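PDB 3P91: proliferating cell nuclear antigen from Entamoeba histolytica, which probably encircles DNA as a ring-shaped sliding clamp and raises the processivity of DNA polymerase delta during replication. Local coordinates for residues V20-S23 with L24-T27; G74-L77 with T78-S81. All coordinates share one frame; numbering follows the deposited sequence.

Contact 1: residues V20-S23 with L24-T27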
loop_
_atom_site.group_PDB
_atom_site.type_symbol
_atom_site.label_atom_id
_atom_site.label_comp_id
_atom_site.label_asym_id
_atom_site.label_seq_id
_atom_site.Cartn_x
_atom_site.Cartn_y
_atom_site.Cartn_z
ATOM N N VAL A 20 -4.105 -12.321 18.935
ATOM C CA VAL A 20 -3.239 -13.294 19.576
ATOM C C VAL A 20 -2.375 -13.999 18.538
ATOM O O VAL A 20 -1.150 -14.036 18.655
ATOM C CB VAL A 20 -4.075 -14.322 20.349
ATOM C CG1 VAL A 20 -3.283 -15.595 20.610
ATOM C CG2 VAL A 20 -4.588 -13.714 21.630
ATOM N N VAL A 21 -3.025 -14.537 17.512
ATOM C CA VAL A 21 -2.343 -15.303 16.474
ATOM C C VAL A 21 -1.331 -14.503 15.628
ATOM O O VAL A 21 -0.294 -15.036 15.230
ATOM C CB VAL A 21 -3.362 -16.041 15.588
ATOM C CG1 VAL A 21 -2.684 -16.685 14.399
ATOM C CG2 VAL A 21 -4.081 -17.076 16.414
ATOM N N GLU A 22 -1.621 -13.237 15.352
ATOM C CA GLU A 22 -0.642 -12.371 14.695
ATOM C C GLU A 22 0.588 -12.168 15.564
ATOM O O GLU A 22 1.715 -12.420 15.147
ATOM C CB GLU A 22 -1.255 -11.011 14.382
ATOM C CG GLU A 22 -2.194 -11.056 13.214
ATOM C CD GLU A 22 -1.647 -11.927 12.112
ATOM O OE1 GLU A 22 -2.286 -12.954 11.796
ATOM O OE2 GLU A 22 -0.567 -11.594 11.572
ATOM N N SER A 23 0.354 -11.696 16.780
ATOM C CA SER A 23 1.419 -11.466 17.730
ATOM C C SER A 23 2.269 -12.713 17.866
ATOM O O SER A 23 3.491 -12.651 17.852
ATOM C CB SER A 23 0.818 -11.089 19.075
ATOM O OG SER A 23 -0.108 -10.028 18.913
ATOM N N LEU A 24 1.606 -13.851 17.990
ATOM C CA LEU A 24 2.289 -15.112 18.184
ATOM C C LEU A 24 3.167 -15.462 17.017
ATOM O O LEU A 24 4.289 -15.916 17.190
ATOM C CB LEU A 24 1.273 -16.231 18.343
ATOM C CG LEU A 24 0.799 -16.579 19.748
ATOM C CD1 LEU A 24 -0.141 -17.769 19.675
ATOM C CD2 LEU A 24 1.973 -16.888 20.653
ATOM N N LYS A 25 2.640 -15.270 15.818
ATOM C CA LYS A 25 3.253 -15.850 14.635
ATOM C C LYS A 25 4.473 -15.071 14.164
ATOM O O LYS A 25 5.264 -15.566 13.366
ATOM C CB LYS A 25 2.210 -16.042 13.534
ATOM C CG LYS A 25 2.293 -15.105 12.366
ATOM C CD LYS A 25 1.525 -15.710 11.200
ATOM C CE LYS A 25 1.733 -14.940 9.917
ATOM N NZ LYS A 25 1.186 -13.567 10.059
ATOM N N SER A 26 4.630 -13.863 14.694
ATOM C CA SER A 26 5.831 -13.062 14.488
ATOM C C SER A 26 7.049 -13.641 15.220
ATOM O O SER A 26 8.187 -13.355 14.856
ATOM C CB SER A 26 5.598 -11.619 14.954
ATOM O OG SER A 26 4.603 -10.967 14.178
ATOM N N THR A 27 6.818 -14.453 16.248
ATOM C CA THR A 27 7.925 -14.961 17.051
ATOM C C THR A 27 8.058 -16.485 17.032
ATOM O O THR A 27 9.106 -17.029 17.376
ATOM C CB THR A 27 7.808 -14.481 18.499
ATOM O OG1 THR A 27 6.647 -15.071 19.095
ATOM C CG2 THR A 27 7.685 -12.956 18.545
#
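Leu-24 N donates to Val-20 O at 2.8 Å, in the first of three backbone bonds that carry the helix through this turn. Lys-25 N follows to Val-21 O, and Ser-26 N binds Glu-22 O at 3.3 Å. On the side facing helix 77-84, where both side chains touch Ser-81, a salt bridge joins Glu-22 OE2 to Lys-25 NZ at 3.0 Å. The two side chains run alongside each other; a bend at chi2 of Glu-22 and another at chi4 of Lys-25 (-64°) bring their charged ends together, and the lysine charge would be expected to stabilise the carboxylate.

This is the C-terminal turn of helix 14-25, one of the helices that in PCNA clamps line the inner face of the ring against a supporting beta-sheet. Here Leu-24 O is gripped twice by one residue further on: Thr-27 OG1 and Thr-27 N both come to it from one face of its plane, the hydroxyl at 3.1 Å. Ser-23 OG is hydrogen-bonded to Arg-19 O, one turn back. On the sheet side, Val-20 and Leu-24 point the same way, CG1 of the valine 3.9 Å from CD1 of the leucine, over Leu-55 and Val-53 of strand 52-57.

Contact 2: residues G74-L77 with T78-S81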
loop_
_atom_site.group_PDB
_atom_site.type_symbol
_atom_site.label_atom_id
_atom_site.label_comp_id
_atom_site.label_asym_id
_atom_site.label_seq_id
_atom_site.Cartn_x
_atom_site.Cartn_y
_atom_site.Cartn_z
ATOM N N GLY A 74 -1.681 -29.026 18.110
ATOM C CA GLY A 74 -0.500 -28.646 17.361
ATOM C C GLY A 74 -0.854 -27.758 16.184
ATOM O O GLY A 74 -1.399 -28.218 15.187
ATOM N N ILE A 75 -0.519 -26.478 16.294
ATOM C CA ILE A 75 -1.004 -25.482 15.347
ATOM C C ILE A 75 0.073 -24.747 14.547
ATOM O O ILE A 75 0.964 -24.125 15.116
ATOM C CB ILE A 75 -1.882 -24.449 16.066
ATOM C CG1 ILE A 75 -3.273 -25.034 16.315
ATOM C CG2 ILE A 75 -1.978 -23.179 15.257
ATOM C CD1 ILE A 75 -4.152 -24.155 17.155
ATOM N N ASN A 76 -0.027 -24.831 13.221
ATOM C CA ASN A 76 0.787 -24.017 12.321
ATOM C C ASN A 76 0.167 -22.634 12.211
ATOM O O ASN A 76 -0.901 -22.470 11.614
ATOM C CB ASN A 76 0.896 -24.660 10.933
ATOM C CG ASN A 76 1.721 -23.828 9.963
ATOM O OD1 ASN A 76 1.522 -22.621 9.830
ATOM N ND2 ASN A 76 2.658 -24.475 9.283
ATOM N N LEU A 77 0.839 -21.647 12.796
ATOM C CA LEU A 77 0.288 -20.306 12.927
ATOM C C LEU A 77 0.155 -19.585 11.592
ATOM O O LEU A 77 -0.693 -18.707 11.436
ATOM C CB LEU A 77 1.116 -19.491 13.921
ATOM C CG LEU A 77 0.941 -20.018 15.350
ATOM C CD1 LEU A 77 2.168 -19.776 16.186
ATOM C CD2 LEU A 77 -0.290 -19.414 16.000
ATOM N N THR A 78 0.983 -19.962 10.625
ATOM C CA THR A 78 0.852 -19.408 9.287
ATOM C C THR A 78 -0.504 -19.807 8.705
ATOM O O THR A 78 -1.193 -18.991 8.087
ATOM C CB THR A 78 2.004 -19.860 8.362
ATOM O OG1 THR A 78 3.210 -19.197 8.751
ATOM C CG2 THR A 78 1.705 -19.510 6.925
ATOM N N HIS A 79 -0.901 -21.053 8.928
ATOM C CA HIS A 79 -2.168 -21.533 8.396
ATOM C C HIS A 79 -3.374 -20.970 9.131
ATOM O O HIS A 79 -4.414 -20.720 8.522
ATOM C CB HIS A 79 -2.200 -23.054 8.380
ATOM C CG HIS A 79 -1.147 -23.649 7.509
ATOM N ND1 HIS A 79 -0.871 -24.998 7.481
ATOM C CD2 HIS A 79 -0.289 -23.067 6.637
ATOM C CE1 HIS A 79 0.109 -25.222 6.623
ATOM N NE2 HIS A 79 0.480 -24.067 6.098
ATOM N N LEU A 80 -3.229 -20.762 10.434
ATOM C CA LEU A 80 -4.319 -20.224 11.236
ATOM C C LEU A 80 -4.575 -18.747 10.949
ATOM O O LEU A 80 -5.719 -18.304 10.930
ATOM C CB LEU A 80 -4.055 -20.447 12.727
ATOM C CG LEU A 80 -5.086 -19.892 13.712
ATOM C CD1 LEU A 80 -6.464 -20.425 13.410
ATOM C CD2 LEU A 80 -4.686 -20.241 15.131
ATOM N N SER A 81 -3.519 -17.976 10.724
ATOM C CA SER A 81 -3.699 -16.552 10.471
ATOM C C SER A 81 -4.381 -16.338 9.123
ATOM O O SER A 81 -5.281 -15.506 8.997
ATOM C CB SER A 81 -2.371 -15.796 10.550
ATOM O OG SER A 81 -1.721 -15.755 9.293
#
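Two successive backbone N-H groups, of Thr-78 and His-79, converge on the side-chain oxygen of Asn-76. Asn-76 is the N-cap of helix 77-84, and it ends strand 71-76 as well, so one residue makes the change from strand to helix. Its OD1 lies 2.8 Å from Thr-78 N, a weak bond because the N-H points well aside, and 3.0 Å from His-79 N, which is aimed much better but stands above the amide carbonyl plane. CG is swung opposite the asparagine's own N (chi1 179°), and this brings OD1 to the N-H groups that open the helix. The N-H groups of that turn have no preceding helical carbonyls to meet, and their concentration there would tend to polarise the amide.

The backbone oxygen of the same residue serves the next N-H: Leu-80 N reaches Asn-76 O at 3.1 Å. Ser-81 N then binds Leu-77 O, and regular helix is under way.

The cap also has a flat stack. The Asn-76 amide lies nearly parallel to the His-79 imidazole, the planes 4° apart, with CG of the asparagine 3.7 Å above the ring centre and ND2 over its CE1-NE2 side. His-79 also packs on Met-180 of the second subunit, placing the capped turn beside the subunit interface. Toward the interior of the chain, Ile-75 CG2 approaches Leu-80 CD2 at 4.0 Å.

In the fold
Read from the N terminus, contact 1 comes first, where helix 14-25 winds down, and contact 2 follows where strand 71-76 gives way to helix 77-84. Each is a continuous run of eight residues whose interactions reach only a few residues along the chain, so neither closes a long loop; they stand in series, without nesting or crossing, separated in sequence by the strands from 30-36 to 62-66. In space their centres are about 10 Å apart and the end of one helix meets the start of the other. Val-21 CG2 packs on Leu-80 CD2 at 3.5 Å, and the CB atoms of Lys-25 and Leu-77 approach to 3.6 Å, joining both helices of the N-terminal half side by side.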